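Local atomic coordinates of superoxide dismutase [Fe] (PDB entry 1MA1), a protein that disproportionates toxic superoxide radicals into hydrogen peroxide and molecular oxygen, using one iron ion in each subunit of a homotetramer. Residues A[28-33]-A[83-88]; A[10-15]-A[76-81]. All coordinates share one frame; numbering follows the deposited sequence.

Contact 1. Residues A[28-33]-A[83-88]. With FE (Fe (III) ion), chain G.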
loop_
_atom_site.group_PDB
_atom_site.type_symbol
_atom_site.label_atom_id
_atom_site.label_comp_id
_atom_site.label_asym_id
_atom_site.label_seq_id
_atom_site.Cartn_x
_atom_site.Cartn_y
_atom_site.Cartn_z
ATOM N N GLU A 28 -12.938 22.514 -19.588
ATOM C CA GLU A 28 -11.654 22.762 -18.939
ATOM C C GLU A 28 -11.222 21.523 -18.158
ATOM O O GLU A 28 -10.087 21.049 -18.299
ATOM C CB GLU A 28 -11.743 23.944 -17.981
ATOM C CG GLU A 28 -10.374 24.550 -17.642
ATOM C CD GLU A 28 -10.390 25.403 -16.377
ATOM O OE1 GLU A 28 -11.352 26.200 -16.194
ATOM O OE2 GLU A 28 -9.432 25.276 -15.572
ATOM N N GLN A 29 -12.138 21.004 -17.337
ATOM C CA GLN A 29 -11.868 19.832 -16.509
ATOM C C GLN A 29 -11.365 18.661 -17.355
ATOM O O GLN A 29 -10.374 18.015 -17.015
ATOM C CB GLN A 29 -13.136 19.414 -15.752
ATOM C CG GLN A 29 -12.897 18.268 -14.770
ATOM C CD GLN A 29 -11.922 18.651 -13.665
ATOM O OE1 GLN A 29 -12.318 19.163 -12.611
ATOM N NE2 GLN A 29 -10.635 18.429 -13.914
ATOM N N LEU A 30 -12.061 18.402 -18.459
ATOM C CA LEU A 30 -11.774 17.256 -19.310
ATOM C C LEU A 30 -10.442 17.444 -20.038
ATOM O O LEU A 30 -9.666 16.505 -20.207
ATOM C CB LEU A 30 -12.897 17.088 -20.329
ATOM C CG LEU A 30 -13.279 15.675 -20.764
ATOM C CD1 LEU A 30 -14.165 15.768 -21.996
ATOM C CD2 LEU A 30 -12.036 14.871 -21.077
ATOM N N THR A 31 -10.180 18.667 -20.475
ATOM C CA THR A 31 -9.032 18.924 -21.321
ATOM C C THR A 31 -7.736 18.686 -20.565
ATOM O O THR A 31 -6.807 18.055 -21.070
ATOM C CB THR A 31 -9.052 20.353 -21.816
ATOM O OG1 THR A 31 -10.253 20.557 -22.563
ATOM C CG2 THR A 31 -7.839 20.638 -22.679
ATOM N N ILE A 32 -7.670 19.191 -19.345
ATOM C CA ILE A 32 -6.459 19.029 -18.577
ATOM C C ILE A 32 -6.269 17.609 -17.984
ATOM O O ILE A 32 -5.132 17.121 -17.920
ATOM C CB ILE A 32 -6.372 20.156 -17.485
ATOM C CG1 ILE A 32 -5.312 19.806 -16.449
ATOM C CG2 ILE A 32 -7.719 20.389 -16.856
ATOM C CD1 ILE A 32 -5.120 20.872 -15.382
ATOM N N HIS A 33 -7.361 16.941 -17.595
ATOM C CA HIS A 33 -7.301 15.534 -17.175
ATOM C C HIS A 33 -6.663 14.727 -18.295
ATOM O O HIS A 33 -5.754 13.922 -18.059
ATOM C CB HIS A 33 -8.719 14.978 -16.890
ATOM C CG HIS A 33 -8.757 13.672 -16.146
ATOM N ND1 HIS A 33 -9.909 13.200 -15.570
ATOM C CD2 HIS A 33 -7.800 12.749 -15.854
ATOM C CE1 HIS A 33 -9.671 12.054 -14.952
ATOM N NE2 HIS A 33 -8.394 11.752 -15.107
ATOM N N PHE A 83 -10.074 3.143 -20.387
ATOM C CA PHE A 83 -11.434 2.639 -20.216
ATOM C C PHE A 83 -12.389 3.709 -19.704
ATOM O O PHE A 83 -13.584 3.660 -19.983
ATOM C CB PHE A 83 -11.460 1.437 -19.252
ATOM C CG PHE A 83 -10.963 0.151 -19.855
ATOM C CD1 PHE A 83 -9.612 -0.035 -20.140
ATOM C CD2 PHE A 83 -11.846 -0.879 -20.153
ATOM C CE1 PHE A 83 -9.156 -1.218 -20.709
ATOM C CE2 PHE A 83 -11.391 -2.069 -20.727
ATOM C CZ PHE A 83 -10.044 -2.235 -21.005
ATOM N N PHE A 84 -11.854 4.663 -18.942
ATOM C CA PHE A 84 -12.662 5.726 -18.348
ATOM C C PHE A 84 -13.291 6.569 -19.451
ATOM O O PHE A 84 -14.505 6.729 -19.494
ATOM C CB PHE A 84 -11.789 6.606 -17.448
ATOM C CG PHE A 84 -12.545 7.704 -16.744
ATOM C CD1 PHE A 84 -13.677 7.417 -15.992
ATOM C CD2 PHE A 84 -12.108 9.020 -16.809
ATOM C CE1 PHE A 84 -14.362 8.434 -15.309
ATOM C CE2 PHE A 84 -12.775 10.041 -16.130
ATOM C CZ PHE A 84 -13.909 9.746 -15.377
ATOM N N TRP A 85 -12.464 7.101 -20.348
ATOM C CA TRP A 85 -12.962 7.902 -21.462
ATOM C C TRP A 85 -13.996 7.093 -22.231
ATOM O O TRP A 85 -15.015 7.616 -22.695
ATOM C CB TRP A 85 -11.818 8.281 -22.401
ATOM C CG TRP A 85 -10.657 8.944 -21.745
ATOM C CD1 TRP A 85 -9.344 8.708 -21.997
ATOM C CD2 TRP A 85 -10.698 9.961 -20.743
ATOM N NE1 TRP A 85 -8.550 9.513 -21.210
ATOM C CE2 TRP A 85 -9.357 10.294 -20.429
ATOM C CE3 TRP A 85 -11.731 10.628 -20.077
ATOM C CZ2 TRP A 85 -9.029 11.255 -19.486
ATOM C CZ3 TRP A 85 -11.402 11.593 -19.134
ATOM C CH2 TRP A 85 -10.064 11.896 -18.846
ATOM N N GLY A 86 -13.732 5.805 -22.346
ATOM C CA GLY A 86 -14.540 4.972 -23.206
ATOM C C GLY A 86 -15.926 4.679 -22.655
ATOM O O GLY A 86 -16.855 4.442 -23.443
ATOM N N ASN A 87 -16.082 4.671 -21.327
ATOM C CA ASN A 87 -17.399 4.435 -20.767
ATOM C C ASN A 87 -18.049 5.716 -20.260
ATOM O O ASN A 87 -18.858 5.700 -19.325
ATOM C CB ASN A 87 -17.371 3.314 -19.687
ATOM C CG ASN A 87 -16.473 3.619 -18.463
ATOM O OD1 ASN A 87 -15.733 2.733 -18.010
ATOM N ND2 ASN A 87 -16.568 4.833 -17.905
ATOM N N MET A 88 -17.704 6.829 -20.915
ATOM C CA MET A 88 -18.526 8.042 -20.869
ATOM C C MET A 88 -18.920 8.514 -22.266
ATOM O O MET A 88 -18.305 8.135 -23.258
ATOM C CB MET A 88 -17.788 9.180 -20.149
ATOM C CG MET A 88 -17.409 8.885 -18.705
ATOM S SD MET A 88 -16.694 10.323 -17.832
ATOM C CE MET A 88 -15.041 10.308 -18.443
HETATM FE FE FE G . -7.167 10.772 -13.687
HETATM O O HOH W 1 -6.145 9.591 -12.577
#

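Contact 2. Residues A[10-15]-A[76-81]. With FE (Fe (III) ion), chain G.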
loop_
_atom_site.group_PDB
_atom_site.type_symbol
_atom_site.label_atom_id
_atom_site.label_comp_id
_atom_site.label_asym_id
_atom_site.label_seq_id
_atom_site.Cartn_x
_atom_site.Cartn_y
_atom_site.Cartn_z
ATOM N N GLU A 10 0.887 5.622 -26.584
ATOM C CA GLU A 10 0.484 6.952 -27.031
ATOM C C GLU A 10 -0.810 7.422 -26.383
ATOM O O GLU A 10 -1.683 6.615 -26.050
ATOM C CB GLU A 10 0.338 6.952 -28.544
ATOM C CG GLU A 10 1.664 6.795 -29.261
ATOM C CD GLU A 10 1.501 6.565 -30.746
ATOM O OE1 GLU A 10 2.531 6.571 -31.470
ATOM O OE2 GLU A 10 0.341 6.374 -31.181
ATOM N N LEU A 11 -0.940 8.733 -26.204
ATOM C CA LEU A 11 -2.190 9.298 -25.715
ATOM C C LEU A 11 -3.300 9.011 -26.713
ATOM O O LEU A 11 -3.249 9.458 -27.857
ATOM C CB LEU A 11 -2.054 10.803 -25.523
ATOM C CG LEU A 11 -3.250 11.471 -24.836
ATOM C CD1 LEU A 11 -3.350 10.965 -23.380
ATOM C CD2 LEU A 11 -3.106 12.994 -24.866
ATOM N N PRO A 12 -4.317 8.244 -26.303
ATOM C CA PRO A 12 -5.461 7.997 -27.185
ATOM C C PRO A 12 -6.295 9.253 -27.333
ATOM O O PRO A 12 -6.403 10.049 -26.401
ATOM C CB PRO A 12 -6.206 6.881 -26.476
ATOM C CG PRO A 12 -5.968 7.205 -25.044
ATOM C CD PRO A 12 -4.498 7.587 -24.999
ATOM N N GLU A 13 -6.877 9.440 -28.509
ATOM C CA GLU A 13 -7.832 10.517 -28.711
ATOM C C GLU A 13 -9.056 10.220 -27.860
ATOM O O GLU A 13 -9.377 9.062 -27.610
ATOM C CB GLU A 13 -8.213 10.584 -30.182
ATOM C CG GLU A 13 -7.034 10.363 -31.117
ATOM C CD GLU A 13 -6.797 11.539 -32.044
ATOM O OE1 GLU A 13 -7.692 11.797 -32.879
ATOM O OE2 GLU A 13 -5.731 12.207 -31.943
ATOM N N LEU A 14 -9.743 11.259 -27.406
ATOM C CA LEU A 14 -11.090 11.095 -26.872
ATOM C C LEU A 14 -12.086 10.679 -27.953
ATOM O O LEU A 14 -11.963 11.068 -29.112
ATOM C CB LEU A 14 -11.555 12.396 -26.220
ATOM C CG LEU A 14 -11.440 12.559 -24.708
ATOM C CD1 LEU A 14 -10.158 11.964 -24.181
ATOM C CD2 LEU A 14 -11.513 14.018 -24.382
ATOM N N PRO A 15 -13.101 9.891 -27.574
ATOM C CA PRO A 15 -14.213 9.486 -28.438
ATOM C C PRO A 15 -15.133 10.646 -28.849
ATOM O O PRO A 15 -16.145 10.441 -29.524
ATOM C CB PRO A 15 -14.962 8.457 -27.578
ATOM C CG PRO A 15 -13.917 7.985 -26.585
ATOM C CD PRO A 15 -13.233 9.275 -26.244
ATOM N N GLY A 76 -1.019 1.169 -15.225
ATOM C CA GLY A 76 -2.320 1.258 -14.592
ATOM C C GLY A 76 -3.024 2.581 -14.826
ATOM O O GLY A 76 -4.202 2.607 -15.210
ATOM N N GLY A 77 -2.304 3.674 -14.596
ATOM C CA GLY A 77 -2.773 4.973 -15.023
ATOM C C GLY A 77 -3.225 5.009 -16.470
ATOM O O GLY A 77 -4.343 5.438 -16.763
ATOM N N TYR A 78 -2.365 4.560 -17.378
ATOM C CA TYR A 78 -2.704 4.553 -18.790
ATOM C C TYR A 78 -3.964 3.733 -19.084
ATOM O O TYR A 78 -4.864 4.202 -19.785
ATOM C CB TYR A 78 -1.556 3.981 -19.607
ATOM C CG TYR A 78 -1.918 3.763 -21.059
ATOM C CD1 TYR A 78 -1.821 4.796 -21.982
ATOM C CD2 TYR A 78 -2.391 2.525 -21.497
ATOM C CE1 TYR A 78 -2.178 4.608 -23.301
ATOM C CE2 TYR A 78 -2.754 2.329 -22.810
ATOM C CZ TYR A 78 -2.648 3.371 -23.709
ATOM O OH TYR A 78 -3.027 3.167 -25.013
ATOM N N VAL A 79 -4.001 2.503 -18.573
ATOM C CA VAL A 79 -5.098 1.581 -18.860
ATOM C C VAL A 79 -6.434 2.071 -18.303
ATOM O O VAL A 79 -7.431 2.052 -19.009
ATOM C CB VAL A 79 -4.831 0.167 -18.280
ATOM C CG1 VAL A 79 -6.036 -0.706 -18.500
ATOM C CG2 VAL A 79 -3.630 -0.464 -18.949
ATOM N N LEU A 80 -6.452 2.509 -17.052
ATOM C CA LEU A 80 -7.694 2.983 -16.435
ATOM C C LEU A 80 -8.280 4.241 -17.090
ATOM O O LEU A 80 -9.507 4.336 -17.255
ATOM C CB LEU A 80 -7.487 3.243 -14.930
ATOM C CG LEU A 80 -7.302 1.987 -14.080
ATOM C CD1 LEU A 80 -6.910 2.311 -12.669
ATOM C CD2 LEU A 80 -8.590 1.215 -14.098
ATOM N N HIS A 81 -7.420 5.202 -17.461
ATOM C CA HIS A 81 -7.921 6.398 -18.142
ATOM C C HIS A 81 -8.477 5.974 -19.499
ATOM O O HIS A 81 -9.502 6.485 -19.942
ATOM C CB HIS A 81 -6.834 7.491 -18.297
ATOM C CG HIS A 81 -6.575 8.281 -17.041
ATOM N ND1 HIS A 81 -5.748 7.823 -16.041
ATOM C CD2 HIS A 81 -6.997 9.511 -16.635
ATOM C CE1 HIS A 81 -5.663 8.734 -15.081
ATOM N NE2 HIS A 81 -6.411 9.771 -15.415
HETATM FE FE FE G . -7.167 10.772 -13.687
HETATM O O HOH W 2 -0.840 3.139 -26.855
HETATM O O HOH W 1 -6.145 9.591 -12.577
#

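Contact 1. Residues A[28-33]-A[83-88]
One face of the His-33 imidazole takes the edge of the Trp-85 indole: CH2 of Trp-85 lies 3.5 Å from CG of His-33, displaced toward the rim of the smaller ring, and the planes stand at 75° in an edge-to-face pair. Phe-84 reaches the same imidazole obliquely, its CE2 3.9 Å from CE1 of His-33, with the two planes at 44°. CD2 of Phe-84 sits over the rim of one indole face, and these three mutual contacts make His-33, Trp-85 and Phe-84 one aromatic cluster. CE of Met-88 lies over a face of the Phe-84 ring. One helical turn before His-33, Leu-30 adds an apolar touch, its CD2 3.9 Å from CZ3 of Trp-85. A chi1 of -166° sets CG of His-33 opposite the backbone N, which brings the ring up to Trp-85 and the iron, bound by NE2 at 2.1 Å. No hydrogen bond joins the two segments; the indole and phenyl rings add only packing to a ring that the NE2-iron bond already anchors. Beyond them, Phe-84 rests on Val-165 and Leu-166 of strand 164-167 and on Tyr-184 of helix 181-188. Water 1, His-81, Asp-167 and His-171 complete the three-histidine, one-aspartate metal site of iron/manganese superoxide dismutases: the N-terminal helical hairpin supplies His-33, with its packed aromatic rings, and His-81, the C-terminal domain Asp-167 and His-171.

Contact 2. Residues A[10-15]-A[76-81]
Segment 10-15 is an extended loop with no regular secondary structure beside a turn of helix 64-86, and no direct hydrogen bond links the two backbones. This is the N-terminal arm of the superoxide dismutase alpha-hairpin domain lying against one of its helices. Tyr-78 carries the contact. Its ring edge meets the carbonyl of Glu-10 in the ring plane, with CE1 3.4 Å from Glu-10 O, while CD of Pro-12 approaches the same CE1 obliquely at 4.1 Å. At a first torsion of 172°, CG lies across from the backbone N and the phenol reaches the arm, where water 2 joins its OH, at 2.9 Å, to Glu-10 N, whose N-H it accepts. A leucine in place of Tyr-78 would probably leave water 2 without its phenol partner and open a gap beside Pro-12. Arg-140 of a neighbouring subunit adds a weak hydrogen bond to the same hydroxyl. Further along, His-81 binds the iron through NE2 at 2.1 Å. Its ND1 helps fix the imidazole's rotation, donating at 2.9 Å to Gly-77 O, which lies close to the ring plane; ND1 stands tilted 34° from the carbonyl plane, and His-81 N comes from its opposite face.

How the contacts relate
Both contacts draw on helix 64-86 and on the same iron, to which contact 1 supplies His-33 and contact 2 His-81; NE2 of His-33 and NE2 of His-81 are 2.8 Å apart as fellow ligands. Contact 1 is core: all its touching residues are buried, and its chemistry is aromatic and apolar. Contact 2 is only partly buried, ending at the exposed Glu-10, and relies on a water bridge and a single tyrosine ring, with the metal ligand on the helix rather than in the interface. The arm 10-15 also joins them directly, since CD2 of Leu-14 packs 3.5 Å from CD2 of Leu-30 and CD1 of Leu-14 against the Trp-85 indole.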